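Local coordinates for protein dihydroorotase (PDB 2OGJ) that deacetylates acetyl-(R)-mandelate in vitro as a zinc-dependent esterase of the amidohydrolase superfamily and hydrolyses acetyl glycolate less efficiently, at residues P16-N21 with D37-G42; F68-W73 with A324-P329; C94-G99 with E385-S390. All blocks are in the same frame, centred on the assembly; numbering follows the deposited sequence.

Interaction 1 (P16-N21 with D37-G42); sequences PILLTN and DILIGG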
ATOM      1  N   PRO A  16      44.981 -30.252  31.194  1.00 70.06           N
ATOM      2  CA  PRO A  16      45.113 -28.890  31.722  1.00 67.95           C
ATOM      3  C   PRO A  16      46.061 -28.037  30.868  1.00 66.00           C
ATOM      4  O   PRO A  16      46.835 -28.553  30.061  1.00 65.01           O
ATOM      5  CB  PRO A  16      45.645 -29.122  33.131  1.00 67.86           C
ATOM      6  CG  PRO A  16      46.471 -30.344  32.970  1.00 67.85           C
ATOM      7  CD  PRO A  16      45.585 -31.224  32.121  1.00 68.85           C
ATOM      8  N   ILE A  17      45.993 -26.726  31.036  1.00 64.04           N
ATOM      9  CA  ILE A  17      46.843 -25.846  30.261  1.00 61.68           C
ATOM     10  C   ILE A  17      47.531 -24.874  31.175  1.00 61.16           C
ATOM     11  O   ILE A  17      46.990 -24.466  32.199  1.00 60.70           O
ATOM     12  CB  ILE A  17      46.058 -24.984  29.258  1.00 61.35           C
ATOM     13  CG1 ILE A  17      45.177 -25.844  28.356  1.00 61.73           C
ATOM     14  CG2 ILE A  17      47.027 -24.183  28.421  1.00 58.79           C
ATOM     15  CD1 ILE A  17      44.375 -25.014  27.371  1.00 59.94           C
ATOM     16  N   LEU A  18      48.734 -24.491  30.785  1.00 60.48           N
ATOM     17  CA  LEU A  18      49.483 -23.531  31.547  1.00 59.37           C
ATOM     18  C   LEU A  18      49.897 -22.413  30.606  1.00 58.36           C
ATOM     19  O   LEU A  18      50.725 -22.601  29.722  1.00 56.70           O
ATOM     20  CB  LEU A  18      50.708 -24.184  32.182  1.00 60.40           C
ATOM     21  CG  LEU A  18      51.619 -23.173  32.879  1.00 60.17           C
ATOM     22  CD1 LEU A  18      50.865 -22.533  34.029  1.00 60.15           C
ATOM     23  CD2 LEU A  18      52.883 -23.849  33.368  1.00 60.40           C
ATOM     24  N   LEU A  19      49.268 -21.259  30.773  1.00 59.24           N
ATOM     25  CA  LEU A  19      49.599 -20.093  29.972  1.00 59.04           C
ATOM     26  C   LEU A  19      50.654 -19.375  30.787  1.00 58.10           C
ATOM     27  O   LEU A  19      50.401 -18.980  31.920  1.00 56.61           O
ATOM     28  CB  LEU A  19      48.391 -19.160  29.796  1.00 58.77           C
ATOM     29  CG  LEU A  19      47.260 -19.621  28.883  1.00 58.99           C
ATOM     30  CD1 LEU A  19      46.672 -20.922  29.402  1.00 60.94           C
ATOM     31  CD2 LEU A  19      46.207 -18.551  28.829  1.00 60.13           C
ATOM     32  N   THR A  20      51.843 -19.227  30.228  1.00 58.80           N
ATOM     33  CA  THR A  20      52.891 -18.535  30.949  1.00 58.93           C
ATOM     34  C   THR A  20      53.171 -17.191  30.293  1.00 58.38           C
ATOM     35  O   THR A  20      52.855 -16.969  29.128  1.00 56.79           O
ATOM     36  CB  THR A  20      54.189 -19.381  30.997  1.00 60.28           C
ATOM     37  OG1 THR A  20      54.650 -19.644  29.664  1.00 60.03           O
ATOM     38  CG2 THR A  20      53.924 -20.709  31.708  1.00 60.20           C
ATOM     39  N   ASN A  21      53.699 -16.249  31.050  1.00 59.44           N
ATOM     40  CA  ASN A  21      54.153 -14.943  30.622  1.00 60.74           C
ATOM     41  C   ASN A  21      53.028 -14.178  29.956  1.00 59.92           C
ATOM     42  O   ASN A  21      53.214 -13.629  28.802  1.00 59.32           O
ATOM     43  CB  ASN A  21      55.394 -15.083  29.748  1.00 62.97           C
ATOM     44  CG  ASN A  21      56.333 -16.144  30.288  1.00 65.35           C
ATOM     45  OD1 ASN A  21      56.033 -16.800  31.290  1.00 20.56           O
ATOM     46  ND2 ASN A  21      57.473 -16.321  29.632  1.00 20.56           N
ATOM     47  N   ASP A  37      51.358 -16.163  35.229  1.00 63.10           N
ATOM     48  CA  ASP A  37      51.139 -17.437  34.564  1.00 63.49           C
ATOM     49  C   ASP A  37      49.766 -17.906  35.059  1.00 61.72           C
ATOM     50  O   ASP A  37      49.401 -17.651  36.209  1.00 63.31           O
ATOM     51  CB  ASP A  37      52.210 -18.469  34.960  1.00 65.25           C
ATOM     52  CG  ASP A  37      53.633 -18.061  34.556  1.00 67.72           C
ATOM     53  OD1 ASP A  37      54.534 -18.905  34.721  1.00 70.46           O
ATOM     54  OD2 ASP A  37      53.864 -16.925  34.087  1.00 69.82           O
ATOM     55  N   ILE A  38      48.996 -18.561  34.195  1.00 59.26           N
ATOM     56  CA  ILE A  38      47.677 -19.045  34.584  1.00 56.77           C
ATOM     57  C   ILE A  38      47.578 -20.534  34.285  1.00 56.26           C
ATOM     58  O   ILE A  38      47.983 -20.994  33.216  1.00 54.20           O
ATOM     59  CB  ILE A  38      46.549 -18.293  33.827  1.00 56.08           C
ATOM     60  CG1 ILE A  38      46.753 -16.781  33.958  1.00 55.09           C
ATOM     61  CG2 ILE A  38      45.184 -18.659  34.403  1.00 52.74           C
ATOM     62  CD1 ILE A  38      45.739 -15.944  33.188  1.00 54.98           C
ATOM     63  N   LEU A  39      47.060 -21.285  35.250  1.00 56.82           N
ATOM     64  CA  LEU A  39      46.892 -22.722  35.093  1.00 57.57           C
ATOM     65  C   LEU A  39      45.409 -23.092  34.949  1.00 57.62           C
ATOM     66  O   LEU A  39      44.599 -22.821  35.842  1.00 57.01           O
ATOM     67  CB  LEU A  39      47.474 -23.452  36.302  1.00 59.12           C
ATOM     68  CG  LEU A  39      47.387 -24.977  36.233  1.00 58.69           C
ATOM     69  CD1 LEU A  39      48.336 -25.453  35.163  1.00 59.90           C
ATOM     70  CD2 LEU A  39      47.750 -25.604  37.557  1.00 58.62           C
ATOM     71  N   ILE A  40      45.058 -23.704  33.821  1.00 57.80           N
ATOM     72  CA  ILE A  40      43.680 -24.118  33.583  1.00 58.42           C
ATOM     73  C   ILE A  40      43.540 -25.619  33.835  1.00 59.88           C
ATOM     74  O   ILE A  40      44.321 -26.420  33.307  1.00 59.51           O
ATOM     75  CB  ILE A  40      43.236 -23.858  32.132  1.00 57.39           C
ATOM     76  CG1 ILE A  40      43.688 -22.467  31.669  1.00 56.00           C
ATOM     77  CG2 ILE A  40      41.726 -23.997  32.042  1.00 55.75           C
ATOM     78  CD1 ILE A  40      43.090 -21.333  32.430  1.00 55.91           C
ATOM     79  N   GLY A  41      42.548 -25.994  34.643  1.00 60.94           N
ATOM     80  CA  GLY A  41      42.313 -27.399  34.934  1.00 61.75           C
ATOM     81  C   GLY A  41      41.584 -28.097  33.800  1.00 62.70           C
ATOM     82  O   GLY A  41      40.935 -27.443  32.984  1.00 63.41           O
ATOM     83  N   GLY A  42      41.711 -29.421  33.731  1.00 64.09           N
ATOM     84  CA  GLY A  42      41.051 -30.197  32.690  1.00 63.80           C
ATOM     85  C   GLY A  42      39.554 -29.932  32.613  1.00 64.45           C
ATOM     86  O   GLY A  42      38.902 -30.261  31.611  1.00 64.75           O
TER
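Strands 17-20 and 37-40 form an antiparallel ladder in the small β-sheet domain that accompanies the metal-binding barrel, as in many amidohydrolases. I17 and I40 make one hydrogen-bonded pair, with I17 N to I40 O at 2.8 Å and I40 N to I17 O at 2.6 Å. L19 and I38 repeat the pattern through two more backbone bonds, while L18 and L39 form the non-hydrogen-bonded pair between them. The four residues of the bonded pairs point their side chains to one face, where those of L19 and I40 cross, L19 CD1 4.1 Å from I40 CG1. On the reverse face L18 CB meets L39 CD1 at 4.0 Å. With CG anti to the backbone N (chi1 174° and -179°), each leucine turns CD1 to the other strand, L18 CD1 to I38 O and L39 CD1 to I17 O, both 3.4 Å. Where the chain turns a corner at N21, N21 N donates to D37 OD2 at 3.1 Å, almost straight at N-H but from above the carboxylate plane. D37 OD1 lies 3.6 Å from T20 CG2, whereas T20 OG1 bonds to R61 O. Strands 59-61 and 46-50 flank the pair, completing a four-stranded sheet, and I69 of strand 68-75 packs against L19 and I38.

Interaction 2 (F68-W73 with A324-P329); sequences FISPGW and AVTRNP
The indole of W73 carries V325 over one face and T326 at its edge. V325 CG1 makes a CH-pi contact with the five-membered ring, 4.0 Å from the centroid and 27° off the normal, and its closest ring atom is W73 CD1 at 3.6 Å. T326 CG2 comes near the ring plane, 4.0 Å from W73 CD1, so two methyl groups of successive residues meet one corner of the indole from different directions. The T326 CG2 methyl stands anti to its own carbonyl carbon and also reaches the backbone before the tryptophan, lying 3.5 Å from P71 O. The P71 and T326 side chains cross at about a right angle, with P71 CG 4.0 Å from T326 CB. The backbone adds a CA-H...O contact from W73 CA to V325 O, 3.5 Å long. P71 O is met by S70 OG at 3.1 Å, a hydrogen bond within strand 68-71. T326 occupies the N-cap position of helix 327-332, yet its OG1 bonds back to V322 O. L304 and M308 of helix 304-313 touch both W73 and V325, and F352 meets the indole ring. The V325 side chain, about 10 Å from that of zinc ligand H77, is no first-shell contact. No conventional hydrogen bond joins the two segments: this buried junction between a TIM-barrel strand and a helix start relies on methyl-to-ring packing and a CA-H...O contact.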
ATOM      1  N   PHE A  68      49.678  -9.605  26.320  1.00 42.56           N
ATOM      2  CA  PHE A  68      48.397  -9.241  26.931  1.00 44.33           C
ATOM      3  C   PHE A  68      47.379 -10.374  26.933  1.00 44.31           C
ATOM      4  O   PHE A  68      47.272 -11.139  25.970  1.00 43.58           O
ATOM      5  CB  PHE A  68      47.744  -8.050  26.209  1.00 46.10           C
ATOM      6  CG  PHE A  68      48.481  -6.742  26.352  1.00 46.94           C
ATOM      7  CD1 PHE A  68      48.800  -5.989  25.216  1.00 46.35           C
ATOM      8  CD2 PHE A  68      48.827  -6.240  27.610  1.00 46.95           C
ATOM      9  CE1 PHE A  68      49.455  -4.752  25.328  1.00 44.90           C
ATOM     10  CE2 PHE A  68      49.484  -5.002  27.734  1.00 46.23           C
ATOM     11  CZ  PHE A  68      49.797  -4.260  26.587  1.00 45.38           C
ATOM     12  N   ILE A  69      46.629 -10.459  28.029  1.00 43.36           N
ATOM     13  CA  ILE A  69      45.569 -11.443  28.184  1.00 43.22           C
ATOM     14  C   ILE A  69      44.422 -10.721  28.884  1.00 44.03           C
ATOM     15  O   ILE A  69      44.626 -10.009  29.879  1.00 44.55           O
ATOM     16  CB  ILE A  69      45.992 -12.671  29.028  1.00 41.48           C
ATOM     17  CG1 ILE A  69      44.885 -13.720  28.960  1.00 37.72           C
ATOM     18  CG2 ILE A  69      46.232 -12.273  30.497  1.00 41.54           C
ATOM     19  CD1 ILE A  69      45.247 -15.043  29.565  1.00 37.23           C
ATOM     20  N   SER A  70      43.217 -10.887  28.345  1.00 44.61           N
ATOM     21  CA  SER A  70      42.033 -10.241  28.906  1.00 44.56           C
ATOM     22  C   SER A  70      40.869 -11.202  28.821  1.00 43.84           C
ATOM     23  O   SER A  70      40.975 -12.272  28.211  1.00 43.49           O
ATOM     24  CB  SER A  70      41.679  -8.970  28.112  1.00 42.74           C
ATOM     25  OG  SER A  70      41.203  -9.270  26.808  1.00 41.16           O
ATOM     26  N   PRO A  71      39.752 -10.862  29.469  1.00 43.04           N
ATOM     27  CA  PRO A  71      38.639 -11.802  29.348  1.00 43.11           C
ATOM     28  C   PRO A  71      38.300 -11.873  27.852  1.00 42.10           C
ATOM     29  O   PRO A  71      38.564 -10.919  27.123  1.00 43.26           O
ATOM     30  CB  PRO A  71      37.544 -11.154  30.202  1.00 43.12           C
ATOM     31  CG  PRO A  71      37.955  -9.711  30.294  1.00 43.80           C
ATOM     32  CD  PRO A  71      39.436  -9.772  30.401  1.00 42.50           C
ATOM     33  N   GLY A  72      37.767 -13.001  27.395  1.00 39.95           N
ATOM     34  CA  GLY A  72      37.437 -13.154  25.991  1.00 39.73           C
ATOM     35  C   GLY A  72      36.700 -11.977  25.383  1.00 41.04           C
ATOM     36  O   GLY A  72      35.727 -11.481  25.950  1.00 42.64           O
ATOM     37  N   TRP A  73      37.169 -11.520  24.224  1.00 40.59           N
ATOM     38  CA  TRP A  73      36.554 -10.399  23.529  1.00 38.55           C
ATOM     39  C   TRP A  73      35.102 -10.697  23.196  1.00 39.82           C
ATOM     40  O   TRP A  73      34.759 -11.830  22.838  1.00 37.75           O
ATOM     41  CB  TRP A  73      37.313 -10.095  22.248  1.00 37.41           C
ATOM     42  CG  TRP A  73      38.668  -9.525  22.470  1.00 37.22           C
ATOM     43  CD1 TRP A  73      39.180  -9.033  23.644  1.00 35.54           C
ATOM     44  CD2 TRP A  73      39.671  -9.315  21.469  1.00 35.54           C
ATOM     45  NE1 TRP A  73      40.445  -8.524  23.427  1.00 35.35           N
ATOM     46  CE2 TRP A  73      40.769  -8.685  22.103  1.00 34.49           C
ATOM     47  CE3 TRP A  73      39.745  -9.595  20.096  1.00 34.46           C
ATOM     48  CZ2 TRP A  73      41.928  -8.329  21.408  1.00 33.24           C
ATOM     49  CZ3 TRP A  73      40.892  -9.247  19.401  1.00 34.03           C
ATOM     50  CH2 TRP A  73      41.974  -8.617  20.061  1.00 37.36           C
ATOM     51  N   ALA A 324      35.780  -1.537  25.883  1.00 48.56           N
ATOM     52  CA  ALA A 324      34.673  -1.401  24.938  1.00 47.92           C
ATOM     53  C   ALA A 324      34.580  -2.649  24.064  1.00 47.50           C
ATOM     54  O   ALA A 324      33.988  -2.639  22.988  1.00 47.50           O
ATOM     55  CB  ALA A 324      34.898  -0.189  24.072  1.00 46.31           C
ATOM     56  N   VAL A 325      35.165  -3.735  24.550  1.00 47.11           N
ATOM     57  CA  VAL A 325      35.184  -4.970  23.796  1.00 45.62           C
ATOM     58  C   VAL A 325      35.098  -6.144  24.771  1.00 44.35           C
ATOM     59  O   VAL A 325      35.129  -7.305  24.385  1.00 43.83           O
ATOM     60  CB  VAL A 325      36.465  -5.003  22.918  1.00 44.57           C
ATOM     61  CG1 VAL A 325      37.524  -5.875  23.524  1.00 44.63           C
ATOM     62  CG2 VAL A 325      36.117  -5.415  21.515  1.00 45.52           C
ATOM     63  N   THR A 326      34.944  -5.819  26.046  1.00 44.62           N
ATOM     64  CA  THR A 326      34.812  -6.837  27.080  1.00 45.16           C
ATOM     65  C   THR A 326      33.740  -6.486  28.132  1.00 45.25           C
ATOM     66  O   THR A 326      32.584  -6.902  28.024  1.00 45.19           O
ATOM     67  CB  THR A 326      36.157  -7.082  27.795  1.00 43.99           C
ATOM     68  OG1 THR A 326      36.676  -5.833  28.262  1.00 44.59           O
ATOM     69  CG2 THR A 326      37.155  -7.733  26.844  1.00 41.10           C
ATOM     70  N   ARG A 327      34.127  -5.716  29.141  1.00 46.55           N
ATOM     71  CA  ARG A 327      33.226  -5.334  30.223  1.00 48.40           C
ATOM     72  C   ARG A 327      31.960  -4.582  29.796  1.00 48.16           C
ATOM     73  O   ARG A 327      30.865  -4.856  30.305  1.00 46.66           O
ATOM     74  CB  ARG A 327      34.000  -4.504  31.241  1.00 50.35           C
ATOM     75  CG  ARG A 327      35.305  -5.167  31.676  1.00 56.25           C
ATOM     76  CD  ARG A 327      35.238  -5.648  33.102  1.00 59.85           C
ATOM     77  NE  ARG A 327      35.210  -4.510  34.006  1.00 62.70           N
ATOM     78  CZ  ARG A 327      34.764  -4.569  35.251  1.00 64.18           C
ATOM     79  NH1 ARG A 327      34.309  -5.718  35.739  1.00 63.83           N
ATOM     80  NH2 ARG A 327      34.757  -3.474  36.000  1.00 65.71           N
ATOM     81  N   ASN A 328      32.106  -3.647  28.864  1.00 48.12           N
ATOM     82  CA  ASN A 328      30.965  -2.854  28.415  1.00 48.14           C
ATOM     83  C   ASN A 328      29.911  -3.587  27.599  1.00 47.76           C
ATOM     84  O   ASN A 328      28.728  -3.495  27.920  1.00 47.26           O
ATOM     85  CB  ASN A 328      31.446  -1.617  27.654  1.00 47.52           C
ATOM     86  CG  ASN A 328      32.087  -0.602  28.564  1.00 46.35           C
ATOM     87  OD1 ASN A 328      32.667   0.366  28.102  1.00 47.89           O
ATOM     88  ND2 ASN A 328      31.983  -0.821  29.870  1.00 44.48           N
ATOM     89  N   PRO A 329      30.310  -4.305  26.529  1.00 46.87           N
ATOM     90  CA  PRO A 329      29.308  -5.022  25.740  1.00 45.77           C
ATOM     91  C   PRO A 329      28.732  -6.165  26.574  1.00 45.71           C
ATOM     92  O   PRO A 329      27.596  -6.599  26.366  1.00 47.36           O
ATOM     93  CB  PRO A 329      30.105  -5.507  24.534  1.00 45.09           C
ATOM     94  CG  PRO A 329      31.456  -5.721  25.095  1.00 44.85           C
ATOM     95  CD  PRO A 329      31.656  -4.505  25.965  1.00 47.02           C
TER

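Interaction 3 (C94-G99 with E385-S390); sequences CGAERG and EAIAAS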
ATOM      1  N   CYS A  94      34.284 -15.331  12.566  1.00 34.46           N
ATOM      2  CA  CYS A  94      34.403 -14.093  13.332  1.00 34.89           C
ATOM      3  C   CYS A  94      34.504 -14.368  14.827  1.00 33.64           C
ATOM      4  O   CYS A  94      34.412 -13.449  15.631  1.00 34.23           O
ATOM      5  CB  CYS A  94      33.178 -13.226  13.071  1.00 35.62           C
ATOM      6  SG  CYS A  94      31.644 -14.128  13.465  1.00 31.71           S
ATOM      7  N   GLY A  95      34.678 -15.634  15.183  1.00 33.25           N
ATOM      8  CA  GLY A  95      34.773 -16.023  16.582  1.00 34.95           C
ATOM      9  C   GLY A  95      36.156 -16.283  17.170  1.00 35.63           C
ATOM     10  O   GLY A  95      37.055 -15.451  17.062  1.00 33.99           O
ATOM     11  N   ALA A  96      36.301 -17.452  17.798  1.00 38.74           N
ATOM     12  CA  ALA A  96      37.530 -17.904  18.462  1.00 39.82           C
ATOM     13  C   ALA A  96      38.804 -17.805  17.644  1.00 41.00           C
ATOM     14  O   ALA A  96      39.808 -17.295  18.137  1.00 39.96           O
ATOM     15  CB  ALA A  96      37.360 -19.321  18.940  1.00 39.76           C
ATOM     16  N   GLU A  97      38.775 -18.325  16.413  1.00 43.69           N
ATOM     17  CA  GLU A  97      39.939 -18.240  15.541  1.00 44.24           C
ATOM     18  C   GLU A  97      40.380 -16.792  15.351  1.00 42.56           C
ATOM     19  O   GLU A  97      41.439 -16.513  14.820  1.00 41.89           O
ATOM     20  CB  GLU A  97      39.646 -18.890  14.188  1.00 45.16           C
ATOM     21  CG  GLU A  97      40.870 -19.057  13.301  1.00 55.23           C
ATOM     22  CD  GLU A  97      40.539 -19.695  11.967  1.00 58.87           C
ATOM     23  OE1 GLU A  97      39.350 -20.000  11.733  1.00 61.21           O
ATOM     24  OE2 GLU A  97      41.468 -19.890  11.155  1.00 20.56           O
ATOM     25  N   ARG A  98      39.541 -15.860  15.832  1.00 42.25           N
ATOM     26  CA  ARG A  98      39.809 -14.416  15.716  1.00 41.55           C
ATOM     27  C   ARG A  98      40.050 -13.743  17.065  1.00 41.72           C
ATOM     28  O   ARG A  98      40.327 -12.544  17.134  1.00 40.85           O
ATOM     29  CB  ARG A  98      38.637 -13.712  15.021  1.00 41.91           C
ATOM     30  CG  ARG A  98      38.409 -14.092  13.548  1.00 44.80           C
ATOM     31  CD  ARG A  98      39.384 -13.377  12.627  1.00 48.91           C
ATOM     32  NE  ARG A  98      39.284 -13.833  11.244  1.00 54.59           N
ATOM     33  CZ  ARG A  98      39.817 -14.962  10.779  1.00 56.88           C
ATOM     34  NH1 ARG A  98      40.499 -15.766  11.583  1.00 58.45           N
ATOM     35  NH2 ARG A  98      39.665 -15.293   9.503  1.00 57.49           N
ATOM     36  N   GLY A  99      39.933 -14.517  18.137  1.00 41.53           N
ATOM     37  CA  GLY A  99      40.137 -13.975  19.463  1.00 40.64           C
ATOM     38  C   GLY A  99      38.862 -13.490  20.106  1.00 40.77           C
ATOM     39  O   GLY A  99      38.915 -12.860  21.155  1.00 41.13           O
ATOM     40  N   GLU A 385      40.152 -25.646  26.178  1.00 55.47           N
ATOM     41  CA  GLU A 385      40.563 -25.552  24.778  1.00 55.55           C
ATOM     42  C   GLU A 385      41.315 -24.243  24.575  1.00 54.14           C
ATOM     43  O   GLU A 385      40.964 -23.219  25.151  1.00 54.38           O
ATOM     44  CB  GLU A 385      39.335 -25.601  23.857  1.00 57.59           C
ATOM     45  CG  GLU A 385      39.611 -26.137  22.444  1.00 61.09           C
ATOM     46  CD  GLU A 385      38.400 -26.043  21.512  1.00 62.98           C
ATOM     47  OE1 GLU A 385      37.279 -26.411  21.929  1.00 64.75           O
ATOM     48  OE2 GLU A 385      38.580 -25.605  20.353  1.00 65.58           O
ATOM     49  N   ALA A 386      42.368 -24.283  23.776  1.00 52.09           N
ATOM     50  CA  ALA A 386      43.139 -23.090  23.486  1.00 51.10           C
ATOM     51  C   ALA A 386      43.180 -23.007  21.974  1.00 51.13           C
ATOM     52  O   ALA A 386      43.834 -23.818  21.321  1.00 52.20           O
ATOM     53  CB  ALA A 386      44.534 -23.218  24.042  1.00 50.73           C
ATOM     54  N   ILE A 387      42.467 -22.042  21.405  1.00 49.90           N
ATOM     55  CA  ILE A 387      42.451 -21.911  19.957  1.00 47.92           C
ATOM     56  C   ILE A 387      43.425 -20.874  19.414  1.00 45.33           C
ATOM     57  O   ILE A 387      43.492 -19.753  19.900  1.00 45.11           O
ATOM     58  CB  ILE A 387      41.039 -21.565  19.445  1.00 49.29           C
ATOM     59  CG1 ILE A 387      40.039 -22.636  19.896  1.00 51.59           C
ATOM     60  CG2 ILE A 387      41.043 -21.488  17.932  1.00 48.59           C
ATOM     61  CD1 ILE A 387      39.562 -22.471  21.310  1.00 48.29           C
ATOM     62  N   ALA A 388      44.192 -21.260  18.407  1.00 44.18           N
ATOM     63  CA  ALA A 388      45.138 -20.341  17.781  1.00 43.43           C
ATOM     64  C   ALA A 388      44.346 -19.289  17.024  1.00 42.34           C
ATOM     65  O   ALA A 388      43.583 -19.614  16.104  1.00 42.13           O
ATOM     66  CB  ALA A 388      46.058 -21.096  16.814  1.00 42.17           C
ATOM     67  N   ALA A 389      44.525 -18.036  17.428  1.00 40.78           N
ATOM     68  CA  ALA A 389      43.836 -16.913  16.807  1.00 40.82           C
ATOM     69  C   ALA A 389      44.781 -16.153  15.897  1.00 41.96           C
ATOM     70  O   ALA A 389      46.004 -16.256  16.019  1.00 40.49           O
ATOM     71  CB  ALA A 389      43.268 -15.966  17.883  1.00 39.19           C
ATOM     72  N   SER A 390      44.189 -15.388  14.985  1.00 44.60           N
ATOM     73  CA  SER A 390      44.924 -14.586  14.014  1.00 45.49           C
ATOM     74  C   SER A 390      43.985 -13.617  13.286  1.00 46.25           C
ATOM     75  O   SER A 390      42.787 -13.893  13.121  1.00 45.50           O
ATOM     76  CB  SER A 390      45.611 -15.507  13.004  1.00 45.63           C
ATOM     77  OG  SER A 390      46.034 -14.796  11.856  1.00 51.53           O
TER
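E97 O accepts a hydrogen bond from S390 N at 3.0 Å, with the donor tilted 27° from the carbonyl plane. A389 CA lies 3.1 Å from E97 O in a CA-H...O contact, so successive groups of the 385-390 chain converge on a single carbonyl. The A389 methyl is set against the turn backbone, with CB 3.6 Å from G99 N and 3.7 Å from A96 O. Further up the strand I387 faces the turn: its CB lies 4.3 Å from A96 CB, while CG2, anti to the backbone N, reaches E97 N at 4.2 Å. The 3-10 turn 96-98 leads into strand 100-106 of the TIM barrel and lies against the late strand 385-388. Within the turn G99 N bonds to A96 O, placing the G99 amide beside the A389 methyl. R98 bends at chi2 (-79°) and brings its guanidinium back beside the carbonyls of E97 and S390; NH1 makes a weak, long hydrogen bond to E97 O, and CD lies 3.5 Å from S390 O. Farther out, the A96 amide is held by E127 OE2 and G99 O accepts from T350 OG1. Backbone hydrogen bonds of I387 with A380 and of A389 with R378 pair the other segment with strand 368-382.

In the fold
From the N terminus, interaction 1 comes first, closing a short loop between strands 17-20 and 36-40 before interaction 2 opens. Interactions 2 and 3 span most of the remaining chain and cross: 68-73 and then 94-99 pass by before 324-329 and 385-390 return to them. Interaction 2 joins strand 68-75 to the chain entering helix 327-332, and interaction 3 joins the turn before strand 100-106 to the late strand 385-388. The three contacts also meet directly. Interactions 1 and 2 meet through I69, I17 reaches A386, and W73 lies against R98 and G99, so the small sheet touches both the early barrel strand and the C-terminal strand.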